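Local structure of HIT family hydrolase (Legionella pneumophila subsp. pneumophila, 6D6J) at residues 45-50 with 105-110; 56-61 with 94-99; 90-95 with 109-114. The protein probably acts as a zinc-binding hydrolase of the histidine triad (HIT) family, whose relatives cleave nucleotide phosphate bonds through a histidine intermediate. All coordinates share one frame; numbering follows the deposited sequence.

Contact 1: 45-50 with 105-110; sequences HLLIIP and HIHLHL. With ZN (zinc ion), chain G.
L46 and I48 on strand 45-50 each exchange a pair of backbone hydrogen bonds with L110 and L108, respectively, such as L110 N to L46 O at 2.8 Å and L108 N to I48 O at 2.9 Å. Between them L47 faces H109 as a non-hydrogen-bonded antiparallel pair. Beyond the ladder, H105 NE2 donates to P50 O at 2.8 Å, almost within its ring plane, while H105 ND1 binds the zinc ion at 2.1 Å together with C11, C14 and H53; one imidazole thus ties the end of strand 45-50 to the metal.

Among the other histidines, H45 NE2 and H109 ND1 share a nearly straight hydrogen bond of 2.9 Å (169°), their rings meeting rim to rim. The H107 ring sits between its own backbone N and carbonyl carbon (chi1 48°), which brings ND1 back to H105 O at 2.7 Å; this bond, in the ring plane, fixes the rotation of the imidazole.

Side chains pack on both faces of the ladder. L47 CD2 lies against the H109 ring, whereas L46, I48, L108 and L110 project toward helix 62-81. The segment 105-109 is the histidine triad motif HxHxH of the HIT fold, in which H107 is the predicted nucleotidylated residue.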
loop_
_atom_site.group_PDB
_atom_site.type_symbol
_atom_site.label_atom_id
_atom_site.label_comp_id
_atom_site.label_asym_id
_atom_site.label_seq_id
_atom_site.Cartn_x
_atom_site.Cartn_y
_atom_site.Cartn_z
ATOM N N HIS B 45 -14.910 -1.529 -2.485
ATOM C CA HIS B 45 -13.746 -2.167 -1.864
ATOM C C HIS B 45 -13.272 -3.289 -2.782
ATOM O O HIS B 45 -13.939 -4.323 -2.928
ATOM C CB HIS B 45 -14.121 -2.669 -0.470
ATOM C CG HIS B 45 -12.982 -3.211 0.332
ATOM N ND1 HIS B 45 -13.127 -3.482 1.676
ATOM C CD2 HIS B 45 -11.720 -3.579 -0.004
ATOM C CE1 HIS B 45 -11.999 -3.990 2.136
ATOM N NE2 HIS B 45 -11.123 -4.050 1.143
ATOM N N LEU B 46 -12.121 -3.082 -3.408
ATOM C CA LEU B 46 -11.569 -4.015 -4.378
ATOM C C LEU B 46 -10.265 -4.590 -3.844
ATOM O O LEU B 46 -9.585 -3.983 -3.010
ATOM C CB LEU B 46 -11.362 -3.319 -5.734
ATOM C CG LEU B 46 -12.653 -2.674 -6.282
ATOM C CD1 LEU B 46 -12.382 -1.794 -7.484
ATOM C CD2 LEU B 46 -13.720 -3.715 -6.616
ATOM N N LEU B 47 -9.917 -5.768 -4.353
ATOM C CA LEU B 47 -8.681 -6.463 -4.015
ATOM C C LEU B 47 -7.900 -6.695 -5.298
ATOM O O LEU B 47 -8.471 -7.146 -6.297
ATOM C CB LEU B 47 -9.000 -7.828 -3.390
ATOM C CG LEU B 47 -9.832 -7.742 -2.110
ATOM C CD1 LEU B 47 -10.288 -9.113 -1.640
ATOM C CD2 LEU B 47 -9.060 -7.031 -1.019
ATOM N N ILE B 48 -6.606 -6.379 -5.285
ATOM C CA ILE B 48 -5.729 -6.598 -6.435
ATOM C C ILE B 48 -4.676 -7.604 -5.992
ATOM O O ILE B 48 -3.971 -7.378 -4.996
ATOM C CB ILE B 48 -5.088 -5.294 -6.960
ATOM C CG1 ILE B 48 -6.137 -4.195 -7.274
ATOM C CG2 ILE B 48 -4.286 -5.592 -8.231
ATOM C CD1 ILE B 48 -6.611 -3.355 -6.106
ATOM N N ILE B 49 -4.597 -8.726 -6.702
ATOM C CA ILE B 49 -3.728 -9.835 -6.292
ATOM C C ILE B 49 -2.813 -10.264 -7.430
ATOM O O ILE B 49 -3.178 -10.149 -8.615
ATOM C CB ILE B 49 -4.520 -11.058 -5.774
ATOM C CG1 ILE B 49 -5.275 -11.801 -6.904
ATOM C CG2 ILE B 49 -5.445 -10.653 -4.648
ATOM C CD1 ILE B 49 -5.768 -13.168 -6.480
ATOM N N PRO B 50 -1.642 -10.811 -7.119
ATOM C CA PRO B 50 -0.921 -11.590 -8.132
ATOM C C PRO B 50 -1.622 -12.922 -8.358
ATOM O O PRO B 50 -2.211 -13.497 -7.438
ATOM C CB PRO B 50 0.450 -11.809 -7.480
ATOM C CG PRO B 50 0.155 -11.894 -6.004
ATOM C CD PRO B 50 -1.048 -10.969 -5.775
ATOM N N HIS B 105 -2.292 -14.867 0.951
ATOM C CA HIS B 105 -1.931 -14.640 -0.448
ATOM C C HIS B 105 -1.987 -13.127 -0.590
ATOM O O HIS B 105 -3.014 -12.526 -0.265
ATOM C CB HIS B 105 -2.964 -15.327 -1.346
ATOM C CG HIS B 105 -2.702 -15.211 -2.822
ATOM N ND1 HIS B 105 -2.727 -16.310 -3.663
ATOM C CD2 HIS B 105 -2.498 -14.132 -3.619
ATOM C CE1 HIS B 105 -2.529 -15.910 -4.908
ATOM N NE2 HIS B 105 -2.405 -14.592 -4.912
ATOM N N ILE B 106 -0.886 -12.498 -1.020
ATOM C CA ILE B 106 -0.825 -11.042 -0.955
ATOM C C ILE B 106 -1.977 -10.410 -1.729
ATOM O O ILE B 106 -2.418 -10.901 -2.780
ATOM C CB ILE B 106 0.547 -10.466 -1.357
ATOM C CG1 ILE B 106 0.930 -10.847 -2.781
ATOM C CG2 ILE B 106 1.618 -10.911 -0.398
ATOM C CD1 ILE B 106 2.192 -10.140 -3.250
ATOM N N HIS B 107 -2.467 -9.297 -1.189
ATOM C CA HIS B 107 -3.580 -8.580 -1.791
ATOM C C HIS B 107 -3.483 -7.120 -1.398
ATOM O O HIS B 107 -3.252 -6.787 -0.237
ATOM C CB HIS B 107 -4.941 -9.164 -1.377
ATOM C CG HIS B 107 -5.094 -9.399 0.097
ATOM N ND1 HIS B 107 -4.472 -10.444 0.749
ATOM C CD2 HIS B 107 -5.861 -8.781 1.026
ATOM C CE1 HIS B 107 -4.821 -10.438 2.023
ATOM N NE2 HIS B 107 -5.656 -9.433 2.222
ATOM N N LEU B 108 -3.666 -6.253 -2.374
ATOM C CA LEU B 108 -3.757 -4.820 -2.129
ATOM C C LEU B 108 -5.232 -4.440 -2.033
ATOM O O LEU B 108 -6.014 -4.722 -2.954
ATOM C CB LEU B 108 -3.090 -4.061 -3.275
ATOM C CG LEU B 108 -3.061 -2.535 -3.177
ATOM C CD1 LEU B 108 -2.416 -2.109 -1.867
ATOM C CD2 LEU B 108 -2.249 -1.988 -4.344
ATOM N N HIS B 109 -5.613 -3.799 -0.924
ATOM C CA HIS B 109 -6.973 -3.296 -0.770
ATOM C C HIS B 109 -7.088 -1.920 -1.401
ATOM O O HIS B 109 -6.231 -1.055 -1.182
ATOM C CB HIS B 109 -7.320 -3.107 0.705
ATOM C CG HIS B 109 -7.327 -4.356 1.510
ATOM N ND1 HIS B 109 -8.467 -5.111 1.702
ATOM C CD2 HIS B 109 -6.343 -4.955 2.220
ATOM C CE1 HIS B 109 -8.169 -6.149 2.464
ATOM N NE2 HIS B 109 -6.894 -6.062 2.811
ATOM N N LEU B 110 -8.166 -1.709 -2.155
ATOM C CA LEU B 110 -8.505 -0.411 -2.728
ATOM C C LEU B 110 -9.873 -0.032 -2.177
ATOM O O LEU B 110 -10.869 -0.707 -2.470
ATOM C CB LEU B 110 -8.521 -0.506 -4.254
ATOM C CG LEU B 110 -9.220 0.601 -5.050
ATOM C CD1 LEU B 110 -8.716 1.987 -4.717
ATOM C CD2 LEU B 110 -9.071 0.313 -6.535
HETATM ZN ZN ZN G . -2.796 -18.330 -3.146
#

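Contact 2: 56-61 with 94-99; sequences TINDVN and NVNSGG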
loop_
_atom_site.group_PDB
_atom_site.type_symbol
_atom_site.label_atom_id
_atom_site.label_comp_id
_atom_site.label_asym_id
_atom_site.label_seq_id
_atom_site.Cartn_x
_atom_site.Cartn_y
_atom_site.Cartn_z
ATOM N N THR B 56 2.925 -13.442 1.976
ATOM C CA THR B 56 2.913 -12.130 2.624
ATOM C C THR B 56 3.899 -11.203 1.925
ATOM O O THR B 56 4.763 -11.641 1.159
ATOM C CB THR B 56 3.310 -12.182 4.113
ATOM O OG1 THR B 56 4.728 -12.349 4.222
ATOM C CG2 THR B 56 2.581 -13.288 4.874
ATOM N N ILE B 57 3.803 -9.907 2.243
ATOM C CA ILE B 57 4.774 -8.948 1.721
ATOM C C ILE B 57 6.191 -9.344 2.109
ATOM O O ILE B 57 7.139 -9.063 1.368
ATOM C CB ILE B 57 4.428 -7.528 2.225
ATOM C CG1 ILE B 57 3.076 -7.055 1.653
ATOM C CG2 ILE B 57 5.551 -6.527 1.927
ATOM C CD1 ILE B 57 3.052 -6.839 0.139
ATOM N N ASN B 58 6.371 -9.988 3.272
ATOM C CA ASN B 58 7.717 -10.382 3.686
ATOM C C ASN B 58 8.346 -11.385 2.732
ATOM O O ASN B 58 9.570 -11.543 2.740
ATOM C CB ASN B 58 7.708 -11.004 5.083
ATOM C CG ASN B 58 7.232 -10.052 6.145
ATOM O OD1 ASN B 58 7.449 -8.847 6.063
ATOM N ND2 ASN B 58 6.558 -10.585 7.148
ATOM N N ASP B 59 7.535 -12.067 1.929
ATOM C CA ASP B 59 8.002 -13.087 1.006
ATOM C C ASP B 59 8.251 -12.544 -0.388
ATOM O O ASP B 59 8.586 -13.325 -1.282
ATOM C CB ASP B 59 7.006 -14.240 0.986
ATOM C CG ASP B 59 6.722 -14.742 2.378
ATOM O OD1 ASP B 59 5.557 -14.647 2.851
ATOM O OD2 ASP B 59 7.698 -15.135 3.047
ATOM N N VAL B 60 8.125 -11.229 -0.587
ATOM C CA VAL B 60 8.435 -10.601 -1.868
ATOM C C VAL B 60 9.904 -10.219 -1.847
ATOM O O VAL B 60 10.306 -9.300 -1.124
ATOM C CB VAL B 60 7.585 -9.353 -2.110
ATOM C CG1 VAL B 60 7.969 -8.695 -3.432
ATOM C CG2 VAL B 60 6.101 -9.695 -2.079
ATOM N N ASN B 61 10.700 -10.892 -2.651
ATOM C CA ASN B 61 12.087 -10.501 -2.780
ATOM C C ASN B 61 12.273 -9.779 -4.099
ATOM O O ASN B 61 11.304 -9.410 -4.770
ATOM C CB ASN B 61 12.998 -11.699 -2.561
ATOM C CG ASN B 61 12.863 -12.252 -1.166
ATOM O OD1 ASN B 61 12.602 -13.434 -0.979
ATOM N ND2 ASN B 61 12.997 -11.379 -0.170
ATOM N N ASN B 94 -1.964 -5.358 4.247
ATOM C CA ASN B 94 -1.856 -5.894 5.598
ATOM C C ASN B 94 -0.815 -7.000 5.595
ATOM O O ASN B 94 -0.755 -7.793 4.652
ATOM C CB ASN B 94 -3.190 -6.493 6.026
ATOM C CG ASN B 94 -4.253 -5.439 6.249
ATOM O OD1 ASN B 94 -3.957 -4.250 6.372
ATOM N ND2 ASN B 94 -5.500 -5.878 6.357
ATOM N N VAL B 95 -0.012 -7.078 6.655
ATOM C CA VAL B 95 1.034 -8.094 6.735
ATOM C C VAL B 95 0.930 -8.819 8.069
ATOM O O VAL B 95 1.173 -8.226 9.133
ATOM C CB VAL B 95 2.440 -7.515 6.516
ATOM C CG1 VAL B 95 3.459 -8.654 6.394
ATOM C CG2 VAL B 95 2.458 -6.633 5.267
ATOM N N ASN B 96 0.592 -10.106 8.007
ATOM C CA ASN B 96 0.493 -10.988 9.165
ATOM C C ASN B 96 -0.654 -10.607 10.098
ATOM O O ASN B 96 -1.366 -9.624 9.863
ATOM C CB ASN B 96 1.854 -11.193 9.852
ATOM C CG ASN B 96 2.710 -12.168 9.085
ATOM O OD1 ASN B 96 2.173 -13.106 8.501
ATOM N ND2 ASN B 96 4.021 -11.950 9.046
ATOM N N SER B 97 -0.869 -11.395 11.143
ATOM C CA SER B 97 -2.076 -11.223 11.941
ATOM C C SER B 97 -2.122 -9.850 12.598
ATOM O O SER B 97 -3.183 -9.222 12.655
ATOM C CB SER B 97 -2.197 -12.339 12.984
ATOM O OG SER B 97 -3.445 -12.258 13.654
ATOM N N GLY B 98 -0.986 -9.362 13.108
ATOM C CA GLY B 98 -0.973 -8.062 13.749
ATOM C C GLY B 98 -1.249 -6.928 12.791
ATOM O O GLY B 98 -1.671 -5.848 13.223
ATOM N N GLY B 99 -1.007 -7.141 11.494
ATOM C CA GLY B 99 -1.364 -6.178 10.471
ATOM C C GLY B 99 -2.767 -6.328 9.944
ATOM O O GLY B 99 -3.184 -5.517 9.113
HETATM O O HOH W 1 1.016 -9.536 3.399
HETATM O O HOH W 2 6.109 -13.409 7.495
#
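V95 at the end of strand 89-95 meets I57 and N58 of the short 3-10 turn 57-59, which precedes helix 62-81 in this HIT fold. The apolar part is carried by the two methyl branches of V95. CG2 packs on I57 at about a right angle, V95 CG2 lying 3.7 Å from I57 CG1, while CG1 lies against the amide of N58. With CG1 anti to the backbone N (chi1 -171°), V95 spreads its methyls over two successive residues of the turn. Beside this patch the T56 methyl rests against the amide oxygen of N96, T56 CG2 being 3.7 Å from N96 OD1; the T56 hydroxyl is held by D59 OD1.

Polar links between the segments pass through water. One water accepts from I57 N and lies 2.8 Å from N94 O, bridging the turn to the strand backbone. The amides of N58 and N96 approach through their nitrogens with their planes 55° apart; as both are donors, they do not bond to each other. Each nitrogen donates to S85 O of the second subunit, and N58 OD1 is hydrogen-bonded to Y89 OH of the second subunit, so this edge belongs to the dimer interface. A second water accepts from both amides and joins them, 2.9 Å from N58 ND2 and 3.0 Å from N96 ND2.

Contact 3: 90-95 with 109-114; sequences RLVFNV and HLLGGR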
loop_
_atom_site.group_PDB
_atom_site.type_symbol
_atom_site.label_atom_id
_atom_site.label_comp_id
_atom_site.label_asym_id
_atom_site.label_seq_id
_atom_site.Cartn_x
_atom_site.Cartn_y
_atom_site.Cartn_z
ATOM N N ARG B 90 -8.078 5.006 -0.636
ATOM C CA ARG B 90 -6.983 4.498 0.173
ATOM C C ARG B 90 -6.541 3.134 -0.337
ATOM O O ARG B 90 -7.369 2.309 -0.760
ATOM C CB ARG B 90 -7.421 4.401 1.636
ATOM C CG ARG B 90 -6.363 3.812 2.587
ATOM C CD ARG B 90 -6.709 4.108 4.037
ATOM N NE ARG B 90 -6.603 5.544 4.294
ATOM C CZ ARG B 90 -7.223 6.200 5.274
ATOM N NH1 ARG B 90 -8.034 5.558 6.126
ATOM N NH2 ARG B 90 -7.048 7.515 5.371
ATOM N N LEU B 91 -5.229 2.900 -0.291
ATOM C CA LEU B 91 -4.615 1.622 -0.654
ATOM C C LEU B 91 -3.949 1.034 0.585
ATOM O O LEU B 91 -3.221 1.749 1.291
ATOM C CB LEU B 91 -3.561 1.842 -1.743
ATOM C CG LEU B 91 -4.080 2.389 -3.080
ATOM C CD1 LEU B 91 -2.932 2.743 -3.994
ATOM C CD2 LEU B 91 -5.009 1.403 -3.750
ATOM N N VAL B 92 -4.196 -0.248 0.864
ATOM C CA VAL B 92 -3.686 -0.870 2.089
ATOM C C VAL B 92 -3.113 -2.248 1.779
ATOM O O VAL B 92 -3.803 -3.090 1.189
ATOM C CB VAL B 92 -4.799 -1.028 3.150
ATOM C CG1 VAL B 92 -4.224 -1.619 4.434
ATOM C CG2 VAL B 92 -5.484 0.309 3.426
ATOM N N PHE B 93 -1.889 -2.517 2.254
ATOM C CA PHE B 93 -1.392 -3.890 2.396
ATOM C C PHE B 93 -1.366 -4.232 3.879
ATOM O O PHE B 93 -0.773 -3.497 4.675
ATOM C CB PHE B 93 0.050 -4.083 1.892
ATOM C CG PHE B 93 0.230 -4.098 0.390
ATOM C CD1 PHE B 93 -0.262 -5.152 -0.391
ATOM C CD2 PHE B 93 0.979 -3.097 -0.223
ATOM C CE1 PHE B 93 -0.024 -5.172 -1.763
ATOM C CE2 PHE B 93 1.204 -3.115 -1.594
ATOM C CZ PHE B 93 0.720 -4.160 -2.353
ATOM N N ASN B 94 -1.964 -5.358 4.247
ATOM C CA ASN B 94 -1.856 -5.894 5.598
ATOM C C ASN B 94 -0.815 -7.000 5.595
ATOM O O ASN B 94 -0.755 -7.793 4.652
ATOM C CB ASN B 94 -3.190 -6.493 6.026
ATOM C CG ASN B 94 -4.253 -5.439 6.249
ATOM O OD1 ASN B 94 -3.957 -4.250 6.372
ATOM N ND2 ASN B 94 -5.500 -5.878 6.357
ATOM N N VAL B 95 -0.012 -7.078 6.655
ATOM C CA VAL B 95 1.034 -8.094 6.735
ATOM C C VAL B 95 0.930 -8.819 8.069
ATOM O O VAL B 95 1.173 -8.226 9.133
ATOM C CB VAL B 95 2.440 -7.515 6.516
ATOM C CG1 VAL B 95 3.459 -8.654 6.394
ATOM C CG2 VAL B 95 2.458 -6.633 5.267
ATOM N N HIS B 109 -5.613 -3.799 -0.924
ATOM C CA HIS B 109 -6.973 -3.296 -0.770
ATOM C C HIS B 109 -7.088 -1.920 -1.401
ATOM O O HIS B 109 -6.231 -1.055 -1.182
ATOM C CB HIS B 109 -7.320 -3.107 0.705
ATOM C CG HIS B 109 -7.327 -4.356 1.510
ATOM N ND1 HIS B 109 -8.467 -5.111 1.702
ATOM C CD2 HIS B 109 -6.343 -4.955 2.220
ATOM C CE1 HIS B 109 -8.169 -6.149 2.464
ATOM N NE2 HIS B 109 -6.894 -6.062 2.811
ATOM N N LEU B 110 -8.166 -1.709 -2.155
ATOM C CA LEU B 110 -8.505 -0.411 -2.728
ATOM C C LEU B 110 -9.873 -0.032 -2.177
ATOM O O LEU B 110 -10.869 -0.707 -2.470
ATOM C CB LEU B 110 -8.521 -0.506 -4.254
ATOM C CG LEU B 110 -9.220 0.601 -5.050
ATOM C CD1 LEU B 110 -8.716 1.987 -4.717
ATOM C CD2 LEU B 110 -9.071 0.313 -6.535
ATOM N N LEU B 111 -9.921 1.016 -1.358
ATOM C CA LEU B 111 -11.144 1.421 -0.661
ATOM C C LEU B 111 -11.512 2.841 -1.058
ATOM O O LEU B 111 -10.672 3.746 -0.985
ATOM C CB LEU B 111 -10.932 1.404 0.859
ATOM C CG LEU B 111 -10.491 0.072 1.464
ATOM C CD1 LEU B 111 -9.012 0.092 1.821
ATOM C CD2 LEU B 111 -11.344 -0.277 2.690
ATOM N N GLY B 112 -12.764 3.048 -1.454
ATOM C CA GLY B 112 -13.207 4.394 -1.758
ATOM C C GLY B 112 -14.708 4.522 -1.703
ATOM O O GLY B 112 -15.420 3.616 -1.254
ATOM N N GLY B 113 -15.191 5.684 -2.150
ATOM C CA GLY B 113 -16.608 5.965 -2.181
ATOM C C GLY B 113 -17.119 6.668 -0.954
ATOM O O GLY B 113 -18.319 6.931 -0.868
ATOM N N ARG B 114 -16.250 6.942 0.008
ATOM C CA ARG B 114 -16.549 7.787 1.149
ATOM C C ARG B 114 -15.242 8.425 1.588
ATOM O O ARG B 114 -14.157 8.041 1.142
ATOM C CB ARG B 114 -17.136 6.987 2.316
ATOM C CG ARG B 114 -16.183 5.952 2.913
ATOM C CD ARG B 114 -16.723 5.431 4.244
ATOM N NE ARG B 114 -16.046 4.209 4.696
ATOM C CZ ARG B 114 -14.908 4.184 5.394
ATOM N NH1 ARG B 114 -14.279 5.316 5.705
ATOM N NH2 ARG B 114 -14.380 3.024 5.770
HETATM O O HOH W 3 -6.045 -8.210 4.635
#
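R90 with L111 and V92 with H109 form the hydrogen-bonded pairs of an antiparallel ladder, its strand axes 4.8 Å apart at 148°, and L91 with L110 the non-hydrogen-bonded pair between them. Strand 89-95 is outermost in this chain's HIT-fold sheet, yet pairs antiparallel with a strand of the second subunit, so the sheet runs on through the dimer. R90 N to L111 O is 2.9 Å and V92 N to H109 O 3.0 Å, the latter being the most bent of the four backbone bonds. L91 CA also brings its hydrogen to H109 O, 3.2 Å away.

Toward helix 62-81, L91 and L110 lie side by side and point the same way, L91 CD2 touching L110 CD1 at 3.9 Å. On the other face V92 CG2 leans on L111 CD1, and V92 CB lies over against H109 CB. R90, extended from the backbone (chi1 177°), carries its guanidinium away from 109-114, to T117 O and to N94 OD1 and G99 O of the second subunit.

The side chains of N94 and H109 cross at about a right angle, amide and ring planes 45° apart, with N94 ND2 3.8 Å from H109 NE2. N94 OD1 accepts from R90 NE of the second subunit, and H109 ND1 is already held by H45 NE2. V92 O lies at the edge of the imidazole, 3.3 Å from H109 CD2. A water in the ring plane accepts from N94 ND2 and forms a hydrogen bond of 2.9 Å with H109 NE2.

Contact 1 lies near the centre of the chain, contact 3 farther out and contact 2 at the periphery; the touching residues of contacts 1 and 3 are all buried, whereas contact 2 includes the partly exposed N58 and N96. Contacts 1 and 3 use opposite edges of strand 108-112, sharing H109 and L110, and are dominated by direct backbone ladders. Contact 2 takes up the far end of strand 89-95 from contact 3 through N94 and V95, with water in place of backbone pairing. The zinc ligand and the predicted active histidine belong to contact 1; contacts 2 and 3 meet the second subunit more extensively. I106 packs on T56, and I57 on F93, joining the three.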